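Local coordinates for response regulator receiver protein (Dyadobacter fermentans, PDB 4XLT) that probably acts as a CheY-like receiver in two-component signalling, taking up a phosphoryl group to relay a signal, at residues M4-D10 against T29-F35; T72-G76 against N106-I110; R85-F89 against R128-S132. One frame throughout, in Å; residues are numbered along the deposited sequence.

Contact 1: residues M4-D10 against T29-F35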
loop_
_atom_site.group_PDB
_atom_site.type_symbol
_atom_site.label_atom_id
_atom_site.label_comp_id
_atom_site.label_asym_id
_atom_site.label_seq_id
_atom_site.Cartn_x
_atom_site.Cartn_y
_atom_site.Cartn_z
HETATM N N MSE A 4 15.065 -14.815 -1.315
HETATM C CA MSE A 4 13.615 -14.802 -1.477
HETATM C C MSE A 4 12.956 -16.101 -1.043
HETATM O O MSE A 4 13.529 -17.182 -1.180
HETATM C CB MSE A 4 13.238 -14.527 -2.933
HETATM C CG MSE A 4 13.828 -13.263 -3.513
HETATM SE SE MSE A 4 13.102 -12.898 -5.282
HETATM C CE MSE A 4 14.426 -11.601 -5.884
ATOM N N ASP A 5 11.739 -15.985 -0.525
ATOM C CA ASP A 5 10.899 -17.147 -0.290
ATOM C C ASP A 5 9.925 -17.295 -1.450
ATOM O O ASP A 5 9.519 -16.304 -2.059
ATOM C CB ASP A 5 10.136 -17.025 1.030
ATOM C CG ASP A 5 11.050 -17.049 2.241
ATOM O OD1 ASP A 5 12.223 -17.458 2.098
ATOM O OD2 ASP A 5 10.589 -16.668 3.338
ATOM N N PHE A 6 9.559 -18.532 -1.760
ATOM C CA PHE A 6 8.583 -18.782 -2.810
ATOM C C PHE A 6 7.393 -19.564 -2.281
ATOM O O PHE A 6 7.543 -20.571 -1.593
ATOM C CB PHE A 6 9.225 -19.528 -3.977
ATOM C CG PHE A 6 9.847 -18.624 -5.004
ATOM C CD1 PHE A 6 11.034 -17.965 -4.736
ATOM C CD2 PHE A 6 9.245 -18.438 -6.239
ATOM C CE1 PHE A 6 11.615 -17.137 -5.681
ATOM C CE2 PHE A 6 9.818 -17.610 -7.188
ATOM C CZ PHE A 6 11.005 -16.958 -6.909
ATOM N N ILE A 7 6.204 -19.074 -2.606
ATOM C CA ILE A 7 4.970 -19.745 -2.240
ATOM C C ILE A 7 4.198 -20.100 -3.499
ATOM O O ILE A 7 3.839 -19.223 -4.283
ATOM C CB ILE A 7 4.104 -18.864 -1.325
ATOM C CG1 ILE A 7 4.855 -18.553 -0.028
ATOM C CG2 ILE A 7 2.770 -19.541 -1.036
ATOM C CD1 ILE A 7 4.131 -17.594 0.886
ATOM N N ILE A 8 3.960 -21.389 -3.704
ATOM C CA ILE A 8 3.196 -21.836 -4.859
ATOM C C ILE A 8 1.810 -22.284 -4.419
ATOM O O ILE A 8 1.669 -23.044 -3.459
ATOM C CB ILE A 8 3.901 -22.986 -5.605
ATOM C CG1 ILE A 8 5.379 -22.655 -5.820
ATOM C CG2 ILE A 8 3.219 -23.254 -6.938
ATOM C CD1 ILE A 8 6.180 -23.793 -6.428
ATOM N N VAL A 9 0.791 -21.791 -5.115
ATOM C CA VAL A 9 -0.596 -22.144 -4.833
ATOM C C VAL A 9 -1.233 -22.732 -6.085
ATOM O O VAL A 9 -1.525 -22.008 -7.037
ATOM C CB VAL A 9 -1.416 -20.924 -4.362
ATOM C CG1 VAL A 9 -2.803 -21.360 -3.910
ATOM C CG2 VAL A 9 -0.693 -20.193 -3.242
ATOM N N ASP A 10 -1.439 -24.045 -6.085
ATOM C CA ASP A 10 -1.955 -24.743 -7.260
ATOM C C ASP A 10 -2.781 -25.961 -6.845
ATOM O O ASP A 10 -2.352 -26.757 -6.009
ATOM C CB ASP A 10 -0.799 -25.162 -8.177
ATOM C CG ASP A 10 -1.249 -25.479 -9.601
ATOM O OD1 ASP A 10 -2.364 -26.014 -9.791
ATOM O OD2 ASP A 10 -0.472 -25.195 -10.536
ATOM N N THR A 29 15.928 -19.792 -5.619
ATOM C CA THR A 29 15.456 -19.834 -4.239
ATOM C C THR A 29 15.845 -21.142 -3.568
ATOM O O THR A 29 16.190 -22.116 -4.237
ATOM C CB THR A 29 13.928 -19.668 -4.153
ATOM O OG1 THR A 29 13.508 -19.768 -2.786
ATOM C CG2 THR A 29 13.226 -20.742 -4.973
ATOM N N THR A 30 15.782 -21.160 -2.242
ATOM C CA THR A 30 16.110 -22.356 -1.477
ATOM C C THR A 30 14.961 -22.747 -0.553
ATOM O O THR A 30 14.988 -23.806 0.073
ATOM C CB THR A 30 17.389 -22.161 -0.640
ATOM O OG1 THR A 30 17.244 -21.007 0.197
ATOM C CG2 THR A 30 18.596 -21.973 -1.549
ATOM N N SER A 31 13.950 -21.888 -0.474
ATOM C CA SER A 31 12.801 -22.146 0.388
ATOM C C SER A 31 11.490 -22.052 -0.385
ATOM O O SER A 31 10.974 -20.959 -0.630
ATOM C CB SER A 31 12.789 -21.173 1.570
ATOM O OG SER A 31 12.750 -19.828 1.128
ATOM N N VAL A 32 10.953 -23.207 -0.764
ATOM C CA VAL A 32 9.687 -23.258 -1.483
ATOM C C VAL A 32 8.585 -23.858 -0.620
ATOM O O VAL A 32 8.676 -25.003 -0.179
ATOM C CB VAL A 32 9.802 -24.075 -2.780
ATOM C CG1 VAL A 32 8.482 -24.049 -3.535
ATOM C CG2 VAL A 32 10.927 -23.535 -3.647
ATOM N N ARG A 33 7.543 -23.070 -0.384
ATOM C CA ARG A 33 6.373 -23.533 0.345
ATOM C C ARG A 33 5.258 -23.828 -0.655
ATOM O O ARG A 33 5.003 -23.030 -1.555
ATOM C CB ARG A 33 5.937 -22.482 1.366
ATOM C CG ARG A 33 5.264 -23.039 2.602
ATOM C CD ARG A 33 4.903 -21.924 3.568
ATOM N NE ARG A 33 6.073 -21.162 3.995
ATOM C CZ ARG A 33 6.769 -21.418 5.098
ATOM N NH1 ARG A 33 6.416 -22.422 5.892
ATOM N NH2 ARG A 33 7.819 -20.670 5.409
ATOM N N THR A 34 4.603 -24.977 -0.514
ATOM C CA THR A 34 3.572 -25.374 -1.472
ATOM C C THR A 34 2.198 -25.535 -0.831
ATOM O O THR A 34 2.064 -26.140 0.232
ATOM C CB THR A 34 3.935 -26.697 -2.180
ATOM O OG1 THR A 34 4.164 -27.718 -1.202
ATOM C CG2 THR A 34 5.183 -26.526 -3.034
ATOM N N PHE A 35 1.178 -25.000 -1.493
ATOM C CA PHE A 35 -0.189 -25.115 -1.000
ATOM C C PHE A 35 -1.127 -25.647 -2.074
ATOM O O PHE A 35 -1.115 -25.183 -3.215
ATOM C CB PHE A 35 -0.696 -23.766 -0.488
ATOM C CG PHE A 35 0.062 -23.248 0.698
ATOM C CD1 PHE A 35 -0.199 -23.735 1.969
ATOM C CD2 PHE A 35 1.032 -22.273 0.541
ATOM C CE1 PHE A 35 0.497 -23.260 3.063
ATOM C CE2 PHE A 35 1.733 -21.790 1.631
ATOM C CZ PHE A 35 1.465 -22.286 2.893
HETATM O O HOH W 1 8.863 -20.224 1.081
#

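Contact 2: residues T72-G76 against N106-I110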
loop_
_atom_site.group_PDB
_atom_site.type_symbol
_atom_site.label_atom_id
_atom_site.label_comp_id
_atom_site.label_asym_id
_atom_site.label_seq_id
_atom_site.Cartn_x
_atom_site.Cartn_y
_atom_site.Cartn_z
ATOM N N THR A 72 -7.440 -13.449 -4.528
ATOM C CA THR A 72 -6.967 -12.074 -4.430
ATOM C C THR A 72 -7.860 -11.238 -3.525
ATOM O O THR A 72 -7.398 -10.287 -2.898
ATOM C CB THR A 72 -6.883 -11.400 -5.811
ATOM O OG1 THR A 72 -8.130 -11.562 -6.501
ATOM C CG2 THR A 72 -5.761 -12.017 -6.629
ATOM N N GLU A 73 -9.138 -11.595 -3.459
ATOM C CA GLU A 73 -10.075 -10.883 -2.600
ATOM C C GLU A 73 -9.711 -11.089 -1.135
ATOM O O GLU A 73 -9.711 -10.142 -0.348
ATOM C CB GLU A 73 -11.510 -11.338 -2.863
ATOM C CG GLU A 73 -11.969 -11.117 -4.291
ATOM C CD GLU A 73 -13.473 -11.199 -4.431
ATOM O OE1 GLU A 73 -14.176 -10.855 -3.457
ATOM O OE2 GLU A 73 -13.951 -11.609 -5.510
ATOM N N HIS A 74 -9.397 -12.330 -0.778
ATOM C CA HIS A 74 -8.928 -12.635 0.568
ATOM C C HIS A 74 -7.522 -12.097 0.787
ATOM O O HIS A 74 -7.169 -11.701 1.895
ATOM C CB HIS A 74 -8.965 -14.139 0.821
ATOM C CG HIS A 74 -10.342 -14.668 1.071
ATOM N ND1 HIS A 74 -10.974 -14.547 2.289
ATOM C CD2 HIS A 74 -11.211 -15.312 0.257
ATOM C CE1 HIS A 74 -12.171 -15.097 2.217
ATOM N NE2 HIS A 74 -12.341 -15.568 0.995
ATOM N N TYR A 75 -6.728 -12.082 -0.280
ATOM C CA TYR A 75 -5.369 -11.561 -0.224
ATOM C C TYR A 75 -5.366 -10.057 0.049
ATOM O O TYR A 75 -4.520 -9.552 0.789
ATOM C CB TYR A 75 -4.626 -11.867 -1.526
ATOM C CG TYR A 75 -3.210 -11.336 -1.558
ATOM C CD1 TYR A 75 -2.160 -12.068 -1.021
ATOM C CD2 TYR A 75 -2.925 -10.100 -2.122
ATOM C CE1 TYR A 75 -0.868 -11.585 -1.043
ATOM C CE2 TYR A 75 -1.638 -9.609 -2.150
ATOM C CZ TYR A 75 -0.613 -10.354 -1.607
ATOM O OH TYR A 75 0.674 -9.865 -1.632
ATOM N N GLY A 76 -6.320 -9.347 -0.548
ATOM C CA GLY A 76 -6.436 -7.912 -0.366
ATOM C C GLY A 76 -6.825 -7.534 1.051
ATOM O O GLY A 76 -6.728 -6.369 1.440
ATOM N N ASN A 106 -6.363 -6.240 -12.028
ATOM C CA ASN A 106 -6.197 -6.606 -10.625
ATOM C C ASN A 106 -4.883 -6.063 -10.062
ATOM O O ASN A 106 -3.801 -6.442 -10.511
ATOM C CB ASN A 106 -6.266 -8.126 -10.458
ATOM C CG ASN A 106 -6.430 -8.554 -9.006
ATOM O OD1 ASN A 106 -5.754 -8.047 -8.110
ATOM N ND2 ASN A 106 -7.334 -9.496 -8.769
ATOM N N PRO A 107 -4.983 -5.178 -9.061
ATOM C CA PRO A 107 -3.836 -4.487 -8.456
ATOM C C PRO A 107 -2.819 -5.444 -7.837
ATOM O O PRO A 107 -1.620 -5.176 -7.875
ATOM C CB PRO A 107 -4.480 -3.615 -7.370
ATOM C CG PRO A 107 -5.923 -3.530 -7.735
ATOM C CD PRO A 107 -6.248 -4.824 -8.399
ATOM N N HIS A 108 -3.298 -6.550 -7.276
ATOM C CA HIS A 108 -2.421 -7.474 -6.568
ATOM C C HIS A 108 -1.701 -8.421 -7.519
ATOM O O HIS A 108 -0.637 -8.946 -7.189
ATOM C CB HIS A 108 -3.216 -8.264 -5.534
ATOM C CG HIS A 108 -4.015 -7.398 -4.610
ATOM N ND1 HIS A 108 -3.428 -6.547 -3.699
ATOM C CD2 HIS A 108 -5.352 -7.241 -4.470
ATOM C CE1 HIS A 108 -4.371 -5.907 -3.030
ATOM N NE2 HIS A 108 -5.547 -6.310 -3.479
ATOM N N ILE A 109 -2.280 -8.635 -8.697
ATOM C CA ILE A 109 -1.638 -9.462 -9.712
ATOM C C ILE A 109 -0.681 -8.628 -10.553
ATOM O O ILE A 109 -1.103 -7.818 -11.380
ATOM C CB ILE A 109 -2.658 -10.139 -10.639
ATOM C CG1 ILE A 109 -3.641 -10.988 -9.829
ATOM C CG2 ILE A 109 -1.934 -10.986 -11.678
ATOM C CD1 ILE A 109 -2.977 -12.108 -9.059
ATOM N N ILE A 110 0.612 -8.829 -10.335
ATOM C CA ILE A 110 1.630 -8.082 -11.054
ATOM C C ILE A 110 1.636 -8.435 -12.535
ATOM O O ILE A 110 1.598 -7.554 -13.394
ATOM C CB ILE A 110 3.021 -8.336 -10.468
ATOM C CG1 ILE A 110 3.113 -7.710 -9.077
ATOM C CG2 ILE A 110 4.105 -7.780 -11.389
ATOM C CD1 ILE A 110 4.471 -7.818 -8.451
#

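Contact 3: residues R85-F89 against R128-S132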
loop_
_atom_site.group_PDB
_atom_site.type_symbol
_atom_site.label_atom_id
_atom_site.label_comp_id
_atom_site.label_asym_id
_atom_site.label_seq_id
_atom_site.Cartn_x
_atom_site.Cartn_y
_atom_site.Cartn_z
ATOM N N ARG A 85 5.751 -6.809 1.236
ATOM C CA ARG A 85 6.894 -7.718 1.236
ATOM C C ARG A 85 6.696 -8.834 0.220
ATOM O O ARG A 85 7.516 -9.748 0.114
ATOM C CB ARG A 85 7.105 -8.321 2.629
ATOM C CG ARG A 85 7.181 -7.306 3.760
ATOM C CD ARG A 85 8.617 -7.016 4.170
ATOM N NE ARG A 85 9.405 -6.475 3.068
ATOM C CZ ARG A 85 10.369 -7.140 2.442
ATOM N NH1 ARG A 85 11.031 -6.566 1.447
ATOM N NH2 ARG A 85 10.676 -8.376 2.813
ATOM N N ILE A 86 5.598 -8.750 -0.524
ATOM C CA ILE A 86 5.186 -9.825 -1.414
ATOM C C ILE A 86 4.992 -9.334 -2.848
ATOM O O ILE A 86 4.512 -8.223 -3.075
ATOM C CB ILE A 86 3.878 -10.473 -0.909
ATOM C CG1 ILE A 86 4.088 -11.065 0.486
ATOM C CG2 ILE A 86 3.376 -11.536 -1.881
ATOM C CD1 ILE A 86 2.824 -11.592 1.131
ATOM N N ARG A 87 5.402 -10.161 -3.807
ATOM C CA ARG A 87 5.088 -9.945 -5.214
ATOM C C ARG A 87 4.291 -11.139 -5.727
ATOM O O ARG A 87 4.795 -12.260 -5.766
ATOM C CB ARG A 87 6.358 -9.755 -6.038
ATOM C CG ARG A 87 7.261 -8.642 -5.539
ATOM C CD ARG A 87 6.600 -7.276 -5.627
ATOM N NE ARG A 87 7.504 -6.226 -5.168
ATOM C CZ ARG A 87 7.498 -5.717 -3.941
ATOM N NH1 ARG A 87 6.617 -6.147 -3.045
ATOM N NH2 ARG A 87 8.365 -4.769 -3.612
ATOM N N LEU A 88 3.043 -10.892 -6.112
ATOM C CA LEU A 88 2.119 -11.958 -6.486
ATOM C C LEU A 88 1.982 -12.090 -8.005
ATOM O O LEU A 88 1.726 -11.109 -8.706
ATOM C CB LEU A 88 0.752 -11.701 -5.842
ATOM C CG LEU A 88 -0.456 -12.537 -6.270
ATOM C CD1 LEU A 88 -0.218 -14.006 -6.025
ATOM C CD2 LEU A 88 -1.704 -12.075 -5.535
ATOM N N PHE A 89 2.162 -13.307 -8.509
ATOM C CA PHE A 89 2.060 -13.566 -9.943
ATOM C C PHE A 89 1.025 -14.641 -10.241
ATOM O O PHE A 89 0.883 -15.611 -9.496
ATOM C CB PHE A 89 3.418 -13.981 -10.516
ATOM C CG PHE A 89 4.467 -12.918 -10.406
ATOM C CD1 PHE A 89 5.221 -12.787 -9.252
ATOM C CD2 PHE A 89 4.692 -12.038 -11.451
ATOM C CE1 PHE A 89 6.183 -11.797 -9.146
ATOM C CE2 PHE A 89 5.650 -11.049 -11.349
ATOM C CZ PHE A 89 6.396 -10.929 -10.196
ATOM N N ARG A 128 13.179 -6.510 -11.401
ATOM C CA ARG A 128 12.305 -5.346 -11.469
ATOM C C ARG A 128 11.538 -5.113 -10.170
ATOM O O ARG A 128 11.381 -3.973 -9.729
ATOM C CB ARG A 128 11.313 -5.492 -12.629
ATOM C CG ARG A 128 11.880 -5.136 -13.997
ATOM C CD ARG A 128 10.850 -5.346 -15.103
ATOM N NE ARG A 128 9.564 -4.717 -14.797
ATOM C CZ ARG A 128 8.500 -4.759 -15.597
ATOM N NH1 ARG A 128 8.568 -5.399 -16.757
ATOM N NH2 ARG A 128 7.368 -4.164 -15.240
ATOM N N TRP A 129 11.070 -6.193 -9.553
ATOM C CA TRP A 129 10.119 -6.069 -8.454
ATOM C C TRP A 129 10.736 -6.293 -7.079
ATOM O O TRP A 129 10.163 -5.892 -6.065
ATOM C CB TRP A 129 8.954 -7.027 -8.685
ATOM C CG TRP A 129 8.216 -6.675 -9.926
ATOM C CD1 TRP A 129 8.284 -7.309 -11.128
ATOM C CD2 TRP A 129 7.329 -5.566 -10.103
ATOM N NE1 TRP A 129 7.477 -6.677 -12.041
ATOM C CE2 TRP A 129 6.879 -5.602 -11.436
ATOM C CE3 TRP A 129 6.860 -4.554 -9.258
ATOM C CZ2 TRP A 129 5.983 -4.663 -11.948
ATOM C CZ3 TRP A 129 5.970 -3.621 -9.767
ATOM C CH2 TRP A 129 5.542 -3.683 -11.099
ATOM N N PHE A 130 11.904 -6.924 -7.049
ATOM C CA PHE A 130 12.697 -7.014 -5.828
ATOM C C PHE A 130 14.113 -6.519 -6.108
ATOM O O PHE A 130 15.040 -7.320 -6.233
ATOM C CB PHE A 130 12.723 -8.447 -5.295
ATOM C CG PHE A 130 11.523 -8.809 -4.466
ATOM C CD1 PHE A 130 10.997 -7.909 -3.553
ATOM C CD2 PHE A 130 10.919 -10.051 -4.601
ATOM C CE1 PHE A 130 9.892 -8.242 -2.785
ATOM C CE2 PHE A 130 9.814 -10.389 -3.839
ATOM C CZ PHE A 130 9.301 -9.485 -2.929
ATOM N N PRO A 131 14.278 -5.189 -6.205
ATOM C CA PRO A 131 15.504 -4.541 -6.690
ATOM C C PRO A 131 16.717 -4.683 -5.771
ATOM O O PRO A 131 16.745 -5.555 -4.898
ATOM C CB PRO A 131 15.093 -3.070 -6.806
ATOM C CG PRO A 131 13.992 -2.908 -5.832
ATOM C CD PRO A 131 13.235 -4.201 -5.871
ATOM N N SER A 132 17.708 -3.818 -5.989
ATOM C CA SER A 132 19.003 -3.885 -5.312
ATOM C C SER A 132 19.651 -5.250 -5.520
ATOM O O SER A 132 20.143 -5.551 -6.609
ATOM C CB SER A 132 18.867 -3.595 -3.815
ATOM O OG SER A 132 18.662 -4.796 -3.092
#

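Contact 1: residues M4-D10 against T29-F35
The first beta-alpha-beta crossover of the CheY-like receiver fold is closed here: strand 4-9 and strand 31-35, joined through helix 13-25, run parallel at the edge of the five-stranded sheet, their axes 4.7 Å apart and inclined by 19°. Phe6, Ile8 and Asp10 use their backbone atoms in the regular parallel ladder: Phe6 N donates to Ser31 O, Arg33 N to Phe6 O (2.8 Å), Ile8 N to Arg33 O, Phe35 N to Ile8 O, and Asp10 N ends the series on Phe35 O at 3.1 Å. A water donates to both Phe6 O and Ser31 O, so each carbonyl takes a second bond. At the N-terminal end side chains add to the contact. The Thr29 hydroxyl, set anti to its own nitrogen (chi1 178°), donates to Met4 O at 3.0 Å and accepts from Ser31 N in an ST turn. Ser31 OG reaches Asp5 OD1 at 2.6 Å, meeting the carboxylate from above its plane. On the face toward helix 13-25, Thr29 CB lies 3.4 Å from Phe6 CD1, and the Ile8 CD1 methyl meets Val32 CG1 at 3.7 Å. On the face toward helix 38-46, the Ile7 CG2 branch abuts the edge of the Phe35 ring, 3.6 Å from Phe35 CD2 and near the ring plane, while His44 meets the same ring. Asp10, just past the strand, forms a salt bridge with Lys115 and touches Asp60, the predicted phosphorylation site, consistent with the acidic pocket of receiver domains. The chemistry thus divides along the strands: hydroxyls and a carboxylate join the N-terminal ends, apolar branches meet on both faces, and the last backbone bond fixes the main chain of Asp10, whose side chain touches the probable phosphoacceptor.

Contact 2: residues T72-G76 against N106-I110
Thr72 and His108 bring the backbones closest, with CA atoms 6.8 Å apart, where the C-terminal part of helix 68-75 faces the bend that leads from Asn106 into strand 109-114. The imidazole of His108 sits against this part of the helix. Tyr75 directs its CD2-CE2 edge at one face of that ring in an offset edge-to-face pair, with centroids 5.4 Å apart and planes at 73°; Tyr75 CD2 comes to 3.8 Å from His108 CG. The tyrosine ring is brought there by a first torsion that sets CG anti to the nitrogen (chi1 179°). His108 NE2 lies 3.6 Å from Gly76 CA, so the imidazole also packs against the backbone at Gly76. Asn106 works with both ends of its amide: OD1 accepts from His108 N at 3.0 Å in the carbonyl plane, forming an Asx turn, and ND2 gives a weak hydrogen bond to Thr72 OG1 at 3.2 Å. The Thr72 methyl CG2 also meets Ile109 CD1, 3.7 Å away. Beyond the pair, Tyr75 reaches Ile86 of strand 86-92 and Leu45 of helix 38-46, Arg83 of helix 80-83 touches both Tyr75 and His108, and Glu80 of the second subunit packs on His108.

Contact 3: residues R85-F89 against R128-S132
Arg87 bends at chi2 (-64°) and then runs extended through chi3, and this carries its guanidinium from strand 86-92 to the end of helix 119-129, against the rim of the Phe130 ring. Arg87 CG lies over the ring face, 3.7 Å from the Phe130 centroid, in a CH-pi contact offset toward the rim. Farther along, Phe130 CE1 sits over the centre of the guanidinium, 3.7 Å above it, with the two planes 31° apart. Arg87 NE donates to Trp129 O at 2.8 Å with a bent N-H...O angle of 137°; the donor stands above the carbonyl plane, and the oxygen is tilted from the guanidinium plane. Arg87 NH2 adds a weak second bond to the same oxygen. Arg87 NH1 turns back to Ile86 O, 3.0 Å away and almost exactly in the guanidinium plane, and also binds Ala84 O. In this receiver fold the contact joins the end of the last helix, where it gives way to the C-terminal tail, to an inner strand of the sheet. The Phe130 ring presents its CZ edge to Arg85 O at 3.5 Å, while the Arg85 side chain itself pairs with Asp54. Two residues on from Arg87 along the strand, the edge of Phe89 approaches the indole, Phe89 CZ standing 4.2 Å from Trp129 CD1. Ile110 of the neighbouring strand packs against Arg87, Phe89 and Trp129, and Ala81 and Gln48 of the second subunit lie against Arg87 and Trp129.

How the contacts relate
All three contacts reach the same parallel sheet, ordered 31-35, 4-9, 54-60, 86-92, 109-114. Contact 1 lies at one edge and closes before the others open; contact 2 stands at the opposite side of the chain's centre, about 18 Å away between centres. Contact 3 is about 14 Å from each between centres and touches both: Met4 CE meets Phe130 CB at 3.6 Å, and Ile110 N probably hydrogen-bonds to Leu88 O at 3.0 Å. Contacts 2 and 3 alternate along the chain, so the second half of the receiver is interlocked. Both also touch the second subunit, tying this half to the assembly, whereas contact 1 lies beside the predicted phosphorylation site.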